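Local coordinates for iron-regulated ABC transporter siderophore-binding protein SirA (PDB 3MWF) that binds the iron(III) complex of the siderophore staphyloferrin B and probably hands it to an ABC transporter for uptake into the cell, at residues H10-E16 with P106-D111; L136-Y140 with Y277-L281; F168-T173 with T241-T246. One frame throughout, in Å; residues are numbered along the deposited sequence. Where two conformers were deposited one is given.

Contact 1 (H10-E16 with P106-D111); sequences HAMGTTE and PTVSTD
Ala-11 and Thr-15 of the N-terminal hairpin bond to carbonyls of strand 107-110. Ala-11 N gives its proton to Ser-109 O at 2.8 Å, and the hydroxyl Thr-15 OG1 donates to Thr-107 O at 2.7 Å, tilted 32° from the carbonyl plane. The same hydroxyl accepts from His-10 NE2 (2.8 Å) and from a water that in turn accepts from Thr-107 N, which makes a short relay from imidazole through threonine to the strand. Met-12 N donates to His-10 ND1 from well out of the ring plane, so both imidazole nitrogens are bonded and the ring is held. Tyr-98 OH is a further partner of Thr-107 O.

Strand 107-110 is an edge strand of the six-stranded sheet, bonded on its inner side to strand 86-90; the hairpin of strands 6-10 and 13-17, which turns through a type I turn at His-10 to Gly-13, meets it without forming a regular strand pairing.

The His-10 ring, folded over the strand by its chi1 of 55°, makes a CH-pi contact: Val-108 CA lies 3.9 Å from its centroid, nearly on the normal, with Gly-13 O over the opposite face. Farther along, Thr-15 CG2 touches Pro-106 CB at 3.6 Å.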
loop_
_atom_site.group_PDB
_atom_site.type_symbol
_atom_site.label_atom_id
_atom_site.label_comp_id
_atom_site.label_asym_id
_atom_site.label_seq_id
_atom_site.Cartn_x
_atom_site.Cartn_y
_atom_site.Cartn_z
ATOM N N HIS A 10 4.091 -15.252 -13.374
ATOM C CA HIS A 10 3.919 -13.977 -12.679
ATOM C C HIS A 10 3.684 -12.882 -13.701
ATOM O O HIS A 10 3.481 -13.176 -14.895
ATOM C CB HIS A 10 5.141 -13.697 -11.777
ATOM C CG HIS A 10 6.437 -13.733 -12.514
ATOM N ND1 HIS A 10 6.926 -12.648 -13.206
ATOM C CD2 HIS A 10 7.326 -14.737 -12.702
ATOM C CE1 HIS A 10 8.069 -12.979 -13.787
ATOM N NE2 HIS A 10 8.330 -14.243 -13.499
ATOM N N ALA A 11 3.693 -11.623 -13.258
ATOM C CA ALA A 11 3.290 -10.530 -14.136
ATOM C C ALA A 11 4.198 -10.296 -15.337
ATOM O O ALA A 11 3.768 -9.705 -16.320
ATOM C CB ALA A 11 3.111 -9.206 -13.317
ATOM N N MET A 12 5.444 -10.761 -15.260
ATOM C CA MET A 12 6.385 -10.508 -16.328
ATOM C C MET A 12 6.807 -11.764 -17.078
ATOM O O MET A 12 7.738 -11.720 -17.881
ATOM C CB MET A 12 7.615 -9.777 -15.795
ATOM C CG MET A 12 7.387 -8.316 -15.513
ATOM S SD MET A 12 7.014 -7.400 -17.026
ATOM C CE MET A 12 8.573 -7.498 -17.950
ATOM N N GLY A 13 6.123 -12.868 -16.835
ATOM C CA GLY A 13 6.432 -14.100 -17.565
ATOM C C GLY A 13 6.547 -15.280 -16.637
ATOM O O GLY A 13 5.870 -15.338 -15.613
ATOM N N THR A 14 7.396 -16.238 -17.018
ATOM C CA THR A 14 7.629 -17.437 -16.221
ATOM C C THR A 14 9.062 -17.479 -15.700
ATOM O O THR A 14 10.009 -17.209 -16.449
ATOM C CB THR A 14 7.383 -18.698 -17.094
ATOM O OG1 THR A 14 6.006 -18.706 -17.506
ATOM C CG2 THR A 14 7.708 -19.960 -16.338
ATOM N N THR A 15 9.211 -17.845 -14.426
ATOM C CA THR A 15 10.529 -17.923 -13.780
ATOM C C THR A 15 10.735 -19.264 -13.107
ATOM O O THR A 15 9.861 -19.716 -12.380
ATOM C CB THR A 15 10.710 -16.760 -12.743
ATOM O OG1 THR A 15 10.788 -15.533 -13.459
ATOM C CG2 THR A 15 11.992 -16.911 -11.931
ATOM N N GLU A 16 11.901 -19.876 -13.352
ATOM C CA GLU A 16 12.301 -21.117 -12.702
ATOM C C GLU A 16 13.189 -20.804 -11.508
ATOM O O GLU A 16 14.223 -20.161 -11.645
ATOM C CB GLU A 16 13.042 -22.056 -13.680
ATOM C CG GLU A 16 13.314 -23.449 -13.095
ATOM C CD GLU A 16 14.220 -24.306 -13.961
ATOM O OE1 GLU A 16 15.398 -24.528 -13.578
ATOM O OE2 GLU A 16 13.747 -24.768 -15.015
ATOM N N PRO A 106 16.789 -15.457 -10.414
ATOM C CA PRO A 106 15.376 -15.673 -10.714
ATOM C C PRO A 106 14.582 -14.519 -10.118
ATOM O O PRO A 106 14.776 -14.173 -8.940
ATOM C CB PRO A 106 15.054 -16.969 -9.969
ATOM C CG PRO A 106 16.360 -17.708 -9.942
ATOM C CD PRO A 106 17.374 -16.616 -9.715
ATOM N N THR A 107 13.740 -13.917 -10.948
ATOM C CA THR A 107 13.030 -12.706 -10.567
ATOM C C THR A 107 11.537 -12.955 -10.780
ATOM O O THR A 107 11.112 -13.401 -11.860
ATOM C CB THR A 107 13.465 -11.512 -11.431
ATOM O OG1 THR A 107 14.845 -11.237 -11.209
ATOM C CG2 THR A 107 12.642 -10.245 -11.074
ATOM N N VAL A 108 10.750 -12.688 -9.744
ATOM C CA VAL A 108 9.289 -12.801 -9.864
ATOM C C VAL A 108 8.690 -11.417 -9.668
ATOM O O VAL A 108 9.270 -10.572 -8.980
ATOM C CB VAL A 108 8.703 -13.832 -8.875
ATOM C CG1 VAL A 108 9.299 -15.212 -9.176
ATOM C CG2 VAL A 108 9.013 -13.442 -7.401
ATOM N N SER A 109 7.554 -11.150 -10.318
ATOM C CA SER A 109 6.994 -9.777 -10.367
ATOM C C SER A 109 5.467 -9.755 -10.212
ATOM O O SER A 109 4.769 -10.509 -10.896
ATOM C CB SER A 109 7.361 -9.135 -11.712
ATOM O OG SER A 109 6.950 -7.771 -11.796
ATOM N N THR A 110 4.945 -8.895 -9.329
ATOM C CA THR A 110 3.508 -8.608 -9.302
ATOM C C THR A 110 3.273 -7.442 -10.244
ATOM O O THR A 110 4.204 -6.768 -10.667
ATOM C CB THR A 110 3.068 -8.137 -7.921
ATOM O OG1 THR A 110 4.007 -7.135 -7.483
ATOM C CG2 THR A 110 3.056 -9.300 -6.908
ATOM N N ASP A 111 2.015 -7.184 -10.574
ATOM C CA ASP A 111 1.686 -6.061 -11.449
ATOM C C ASP A 111 2.038 -4.723 -10.774
ATOM O O ASP A 111 2.634 -3.828 -11.390
ATOM C CB ASP A 111 0.191 -6.058 -11.721
ATOM C CG ASP A 111 -0.226 -7.011 -12.830
ATOM O OD1 ASP A 111 0.580 -7.317 -13.740
ATOM O OD2 ASP A 111 -1.420 -7.397 -12.825
HETATM O O HOH W 1 13.560 -14.381 -13.892
#

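Contact 2 (L136-Y140 with Y277-L281); sequences LLKKY and YKSSL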
loop_
_atom_site.group_PDB
_atom_site.type_symbol
_atom_site.label_atom_id
_atom_site.label_comp_id
_atom_site.label_asym_id
_atom_site.label_seq_id
_atom_site.Cartn_x
_atom_site.Cartn_y
_atom_site.Cartn_z
ATOM N N LEU A 136 -1.158 -16.108 7.128
ATOM C CA LEU A 136 -1.194 -14.646 7.148
ATOM C C LEU A 136 -2.518 -14.102 6.564
ATOM O O LEU A 136 -3.188 -13.281 7.179
ATOM C CB LEU A 136 0.014 -14.074 6.396
ATOM C CG LEU A 136 1.417 -14.161 7.021
ATOM C CD1 LEU A 136 2.386 -13.380 6.158
ATOM C CD2 LEU A 136 1.472 -13.652 8.474
ATOM N N LEU A 137 -2.895 -14.600 5.396
ATOM C CA LEU A 137 -4.075 -14.127 4.698
ATOM C C LEU A 137 -5.355 -14.516 5.439
ATOM O O LEU A 137 -6.290 -13.719 5.519
ATOM C CB LEU A 137 -4.062 -14.598 3.244
ATOM C CG LEU A 137 -2.893 -13.975 2.437
ATOM C CD1 LEU A 137 -2.971 -14.353 0.963
ATOM C CD2 LEU A 137 -2.836 -12.453 2.580
ATOM N N LYS A 138 -5.373 -15.717 6.030
ATOM C CA LYS A 138 -6.496 -16.099 6.905
ATOM C C LYS A 138 -6.651 -15.115 8.077
ATOM O O LYS A 138 -7.761 -14.690 8.373
ATOM C CB LYS A 138 -6.331 -17.549 7.411
ATOM C CG LYS A 138 -7.436 -18.055 8.343
ATOM C CD LYS A 138 -8.679 -18.539 7.587
ATOM C CE LYS A 138 -8.631 -20.017 7.220
ATOM N NZ LYS A 138 -7.792 -20.300 5.995
ATOM N N LYS A 139 -5.541 -14.755 8.723
ATOM C CA LYS A 139 -5.546 -13.775 9.800
ATOM C C LYS A 139 -6.110 -12.410 9.349
ATOM O O LYS A 139 -6.853 -11.757 10.091
ATOM C CB LYS A 139 -4.124 -13.609 10.364
ATOM C CG LYS A 139 -4.047 -12.742 11.592
ATOM C CD LYS A 139 -2.912 -13.181 12.555
ATOM C CE LYS A 139 -1.812 -12.118 12.661
ATOM N NZ LYS A 139 -0.909 -12.061 11.455
ATOM N N TYR A 140 -5.733 -11.973 8.145
ATOM C CA TYR A 140 -6.269 -10.733 7.623
ATOM C C TYR A 140 -7.780 -10.844 7.366
ATOM O O TYR A 140 -8.549 -9.963 7.756
ATOM C CB TYR A 140 -5.516 -10.282 6.352
ATOM C CG TYR A 140 -6.171 -9.103 5.645
ATOM C CD1 TYR A 140 -5.957 -7.790 6.074
ATOM C CD2 TYR A 140 -6.979 -9.310 4.531
ATOM C CE1 TYR A 140 -6.586 -6.714 5.430
ATOM C CE2 TYR A 140 -7.588 -8.255 3.888
ATOM C CZ TYR A 140 -7.376 -6.973 4.322
ATOM O OH TYR A 140 -7.986 -5.947 3.651
ATOM N N TYR A 277 1.898 -6.347 4.311
ATOM C CA TYR A 277 1.032 -7.159 5.141
ATOM C C TYR A 277 0.844 -6.555 6.520
ATOM O O TYR A 277 -0.291 -6.378 6.982
ATOM C CB TYR A 277 1.578 -8.580 5.270
ATOM C CG TYR A 277 0.674 -9.389 6.159
ATOM C CD1 TYR A 277 -0.514 -9.899 5.671
ATOM C CD2 TYR A 277 0.966 -9.541 7.526
ATOM C CE1 TYR A 277 -1.402 -10.606 6.504
ATOM C CE2 TYR A 277 0.090 -10.241 8.358
ATOM C CZ TYR A 277 -1.075 -10.759 7.843
ATOM O OH TYR A 277 -1.924 -11.458 8.673
ATOM N N LYS A 278 1.952 -6.214 7.177
ATOM C CA LYS A 278 1.856 -5.692 8.550
ATOM C C LYS A 278 0.987 -4.432 8.662
ATOM O O LYS A 278 0.204 -4.299 9.612
ATOM C CB LYS A 278 3.249 -5.449 9.142
ATOM C CG LYS A 278 3.931 -6.761 9.477
ATOM C CD LYS A 278 5.317 -6.520 9.997
ATOM C CE LYS A 278 5.927 -7.851 10.473
ATOM N NZ LYS A 278 5.388 -8.305 11.813
ATOM N N SER A 279 1.100 -3.513 7.698
ATOM C CA SER A 279 0.317 -2.278 7.747
ATOM C C SER A 279 -1.164 -2.506 7.567
ATOM O O SER A 279 -1.963 -1.685 8.006
ATOM C CB SER A 279 0.740 -1.287 6.662
ATOM O OG SER A 279 2.021 -0.782 6.918
ATOM N N SER A 280 -1.526 -3.582 6.874
ATOM C CA SER A 280 -2.968 -3.858 6.629
ATOM C C SER A 280 -3.684 -4.043 7.969
ATOM O O SER A 280 -4.737 -3.425 8.217
ATOM C CB SER A 280 -3.200 -5.052 5.669
ATOM O OG SER A 280 -2.953 -6.325 6.256
ATOM N N LEU A 281 -3.063 -4.830 8.853
ATOM C CA LEU A 281 -3.627 -5.067 10.177
ATOM C C LEU A 281 -3.630 -3.778 10.989
ATOM O O LEU A 281 -4.616 -3.453 11.676
ATOM C CB LEU A 281 -2.827 -6.178 10.886
ATOM C CG LEU A 281 -2.707 -7.489 10.095
ATOM C CD1 LEU A 281 -1.891 -8.508 10.909
ATOM C CD2 LEU A 281 -4.082 -8.087 9.751
#
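This is a helix-helix contact in which the C-terminal helix 277-290 packs nearly parallel along helix 130-155, the long helix that, as in related siderophore-binding proteins, probably runs between the two lobes; helices 29-37, 116-127 and 179-187 lie around it. The two short segments run 18° apart with axes 10.8 Å from each other, a gap bridged by the large side chain of Tyr-277. With its CG anti to the backbone N (chi1 179°), that side chain reaches across to the other helix. Leu-136 CB sits over one face of the ring, 4.0 Å from its centroid and offset toward the rim, while Leu-136 CD2 packs against CE2 of Tyr-277. The phenol OH donates to Leu-136 O at 2.7 Å and accepts from Lys-139 NZ at 3.0 Å, the ammonium lying at the ring edge, in its plane. The lysine chain bends back to get there and also rests on Leu-281 CD1.

One turn on, Leu-281 CD2 meets the edge of the Tyr-140 ring, and Ser-280 OG comes within 3.3 Å of Tyr-140 CD1 while it donates to Tyr-277 O. The far end of Tyr-140 is bonded to Asp-187, and Phe-116 packs edge-to-face with its ring.

Leu-136 O thus accepts two hydrogen bonds, from Tyr-140 N within its helix and from the tyrosine OH. The nearby ammonium would probably polarise the phenol and strengthen its donation to that carbonyl.

Contact 3 (F168-T173 with T241-T246); sequences FRADHT and TESEWT. With SE8 (5-[(2-{[(3S)-5-{[(2S)-2-amino-2-carboxyethyl]amino}-3-carboxy-3-hydroxy-5-oxopentanoyl]amino}ethyl)amino]-2,5-dioxopentanoic acid), chain C.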
loop_
_atom_site.group_PDB
_atom_site.type_symbol
_atom_site.label_atom_id
_atom_site.label_comp_id
_atom_site.label_asym_id
_atom_site.label_seq_id
_atom_site.Cartn_x
_atom_site.Cartn_y
_atom_site.Cartn_z
ATOM N N PHE A 168 -3.130 14.853 0.159
ATOM C CA PHE A 168 -2.580 16.130 -0.284
ATOM C C PHE A 168 -1.091 15.959 -0.580
ATOM O O PHE A 168 -0.349 15.408 0.256
ATOM C CB PHE A 168 -2.812 17.216 0.760
ATOM C CG PHE A 168 -4.266 17.503 0.972
ATOM C CD1 PHE A 168 -5.020 17.983 -0.091
ATOM C CD2 PHE A 168 -4.879 17.243 2.188
ATOM C CE1 PHE A 168 -6.372 18.231 0.051
ATOM C CE2 PHE A 168 -6.260 17.510 2.354
ATOM C CZ PHE A 168 -7.004 17.991 1.268
ATOM N N ARG A 169 -0.683 16.382 -1.777
ATOM C CA ARG A 169 0.739 16.295 -2.189
ATOM C C ARG A 169 1.268 17.706 -2.345
ATOM O O ARG A 169 0.566 18.666 -2.049
ATOM C CB ARG A 169 0.877 15.525 -3.493
ATOM C CG ARG A 169 0.372 14.072 -3.405
ATOM C CD ARG A 169 1.367 13.089 -4.091
ATOM N NE ARG A 169 1.191 11.785 -3.476
ATOM C CZ ARG A 169 2.126 10.888 -3.280
ATOM N NH1 ARG A 169 3.417 11.095 -3.639
ATOM N NH2 ARG A 169 1.758 9.769 -2.702
ATOM N N ALA A 170 2.504 17.845 -2.805
ATOM C CA ALA A 170 3.122 19.172 -2.887
ATOM C C ALA A 170 2.486 20.094 -3.947
ATOM O O ALA A 170 2.482 21.330 -3.791
ATOM C CB ALA A 170 4.660 19.015 -3.158
ATOM N N ASP A 171 1.977 19.502 -5.031
ATOM C CA ASP A 171 1.536 20.282 -6.204
ATOM C C ASP A 171 0.236 19.738 -6.813
ATOM O O ASP A 171 -0.144 20.123 -7.924
ATOM C CB ASP A 171 2.644 20.311 -7.274
ATOM C CG ASP A 171 3.056 18.903 -7.738
ATOM O OD1 ASP A 171 2.433 17.886 -7.310
ATOM O OD2 ASP A 171 4.033 18.800 -8.520
ATOM N N HIS A 172 -0.437 18.840 -6.087
ATOM C CA HIS A 172 -1.722 18.281 -6.532
ATOM C C HIS A 172 -2.345 17.496 -5.395
ATOM O O HIS A 172 -1.759 17.392 -4.320
ATOM C CB HIS A 172 -1.581 17.405 -7.811
ATOM C CG HIS A 172 -0.915 16.072 -7.598
ATOM N ND1 HIS A 172 0.450 15.938 -7.431
ATOM C CD2 HIS A 172 -1.422 14.810 -7.566
ATOM C CE1 HIS A 172 0.755 14.658 -7.292
ATOM N NE2 HIS A 172 -0.362 13.949 -7.376
ATOM N N THR A 173 -3.526 16.935 -5.638
ATOM C CA THR A 173 -4.202 16.156 -4.635
ATOM C C THR A 173 -4.606 14.834 -5.284
ATOM O O THR A 173 -4.893 14.804 -6.476
ATOM C CB THR A 173 -5.432 16.905 -4.091
ATOM O OG1 THR A 173 -4.993 18.102 -3.420
ATOM C CG2 THR A 173 -6.233 16.045 -3.111
ATOM N N THR A 241 -0.762 22.873 0.197
ATOM C CA THR A 241 -1.835 22.255 -0.601
ATOM C C THR A 241 -3.070 21.961 0.264
ATOM O O THR A 241 -4.202 22.315 -0.112
ATOM C CB THR A 241 -1.333 20.993 -1.298
ATOM O OG1 THR A 241 -0.260 21.355 -2.177
ATOM C CG2 THR A 241 -2.469 20.332 -2.121
ATOM N N GLU A 242 -2.867 21.298 1.396
ATOM C CA GLU A 242 -3.957 20.973 2.304
ATOM C C GLU A 242 -4.692 22.258 2.705
ATOM O O GLU A 242 -5.916 22.315 2.678
ATOM C CB GLU A 242 -3.416 20.258 3.553
ATOM C CG GLU A 242 -4.477 20.033 4.626
ATOM C CD GLU A 242 -3.901 19.521 5.942
ATOM O OE1 GLU A 242 -2.851 20.027 6.400
ATOM O OE2 GLU A 242 -4.502 18.609 6.531
ATOM N N SER A 243 -3.933 23.293 3.060
ATOM C CA SER A 243 -4.543 24.561 3.471
ATOM C C SER A 243 -5.444 25.150 2.386
ATOM O O SER A 243 -6.591 25.509 2.674
ATOM C CB SER A 243 -3.465 25.573 3.857
ATOM O OG SER A 243 -4.091 26.806 4.212
ATOM N N GLU A 244 -4.937 25.216 1.157
ATOM C CA GLU A 244 -5.669 25.772 0.011
ATOM C C GLU A 244 -6.913 24.958 -0.344
ATOM O O GLU A 244 -8.004 25.528 -0.559
ATOM C CB GLU A 244 -4.740 25.909 -1.191
ATOM C CG GLU A 244 -3.736 27.047 -0.935
ATOM C CD GLU A 244 -2.573 27.106 -1.897
ATOM O OE1 GLU A 244 -2.393 26.188 -2.730
ATOM O OE2 GLU A 244 -1.822 28.100 -1.792
ATOM N N TRP A 245 -6.750 23.639 -0.410
ATOM C CA TRP A 245 -7.872 22.765 -0.776
ATOM C C TRP A 245 -8.945 22.707 0.312
ATOM O O TRP A 245 -10.140 22.765 -0.008
ATOM C CB TRP A 245 -7.404 21.355 -1.176
ATOM C CG TRP A 245 -6.744 21.322 -2.537
ATOM C CD1 TRP A 245 -5.639 22.027 -2.929
ATOM C CD2 TRP A 245 -7.162 20.558 -3.684
ATOM N NE1 TRP A 245 -5.329 21.747 -4.257
ATOM C CE2 TRP A 245 -6.256 20.862 -4.744
ATOM C CE3 TRP A 245 -8.214 19.651 -3.927
ATOM C CZ2 TRP A 245 -6.352 20.272 -6.019
ATOM C CZ3 TRP A 245 -8.328 19.073 -5.215
ATOM C CH2 TRP A 245 -7.386 19.394 -6.238
ATOM N N THR A 246 -8.541 22.625 1.578
ATOM C CA THR A 246 -9.515 22.465 2.680
ATOM C C THR A 246 -10.206 23.799 3.008
ATOM O O THR A 246 -11.236 23.800 3.683
ATOM C CB THR A 246 -8.946 21.813 3.962
ATOM O OG1 THR A 246 -7.896 22.637 4.515
ATOM C CG2 THR A 246 -8.440 20.356 3.677
HETATM C C1 SE8 C . 6.923 7.726 -6.883
HETATM C C2 SE8 C . 6.366 8.793 -5.982
HETATM C C3 SE8 C . 6.737 8.522 -4.532
HETATM N N4 SE8 C . 6.111 7.315 -4.002
HETATM C C5 SE8 C . 4.968 7.351 -3.346
HETATM C C6 SE8 C . 4.345 6.022 -2.996
HETATM C C7 SE8 C . 3.533 5.476 -4.170
HETATM C C8 SE8 C . 3.075 4.050 -3.810
HETATM C C9 SE8 C . 2.068 3.445 -4.786
HETATM N N10 SE8 C . 2.189 3.747 -6.077
HETATM C C11 SE8 C . 1.265 3.156 -7.017
HETATM C C12 SE8 C . 1.999 2.298 -8.034
HETATM N N13 SE8 C . 1.204 2.062 -9.231
HETATM C C14 SE8 C . 1.114 2.934 -10.278
HETATM C C15 SE8 C . 2.152 4.004 -10.443
HETATM C C16 SE8 C . 1.692 5.062 -9.471
HETATM C C17 SE8 C . 2.771 5.881 -8.834
HETATM C C18 SE8 C . 2.598 7.312 -9.024
HETATM O O19 SE8 C . 8.157 7.738 -7.131
HETATM O O20 SE8 C . 6.129 6.907 -7.389
HETATM N N21 SE8 C . 4.900 8.843 -6.148
HETATM O O22 SE8 C . 4.399 8.375 -3.022
HETATM C C23 SE8 C . 2.367 6.399 -4.476
HETATM O O24 SE8 C . 1.360 6.391 -3.726
HETATM O O25 SE8 C . 2.416 7.148 -5.484
HETATM O O26 SE8 C . 4.363 5.481 -5.346
HETATM O O27 SE8 C . 1.196 2.693 -4.362
HETATM O O28 SE8 C . 0.202 2.905 -11.083
HETATM O O29 SE8 C . 3.639 5.404 -8.096
HETATM O O30 SE8 C . 3.095 8.069 -8.197
HETATM O O31 SE8 C . 1.915 7.742 -9.988
#
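Phe-168 lies across the side of helix 236-246, one ring face turned to the helix backbone: Glu-242 CA stands 3.8 Å from the ring centroid, 15° off the normal. With CG of Phe-168 anti to the carbonyl carbon (chi1 -64°), the ring is laid on that CA and rests among side chains of the helix. CE1 touches Trp-245 CB at 3.5 Å, CZ touches Thr-246 CG2, and CD2 meets Glu-242 CB at 3.6 Å. The phenyl and the indole are oblique, their planes 59° apart.

Thr-173 takes the indole instead. Its CB lies 3.7 Å from the centroid of the six-membered ring of Trp-245, almost on the normal, and its OG1 sits over the same face. That buried hydroxyl has no hydrogen-bonding partner in the model. Lys-212 makes a cation-pi contact with the same tryptophan.

Thr-241 directs OG1 at the loop backbone, 2.8 Å from Arg-169 O; its single proton may go there or to Leu-237 O of its own helix.

Away from the helix, Arg-169 sends its guanidinium to staphyloferrin B. NH1 and NH2 both donate to SE8 O22, each at 3.0 Å, in the group's plane, while NE is bonded to Asn-167. Here the loop of the beta hairpin formed by strands 163-168 and 173-176 of the five-stranded sheet packs one side on a helix and presents an arginine to the siderophore pocket, whose other residues include Arg-174 and Tyr-176.

How the contacts relate
Along the chain contact 1 closes first; contact 2 then opens at helix 130-155, and contact 3 forms and finishes before helix 277-290 completes contact 2. None touch. Contact 1 lies at the rim of the six-stranded sheet and contact 3 at the end of a hairpin of the five-stranded one, their centres about 37 Å apart on opposite sides of the chain's centre. Contact 2, about 23 Å from contact 1 and 31 Å from contact 3 between centres, uses the long helix 130-155, which in this binding-protein family probably links the two lobes. Contact 3 alone supplies a pocket residue, Arg-169, one of 14; the other two join parts of the fold away from the ligand.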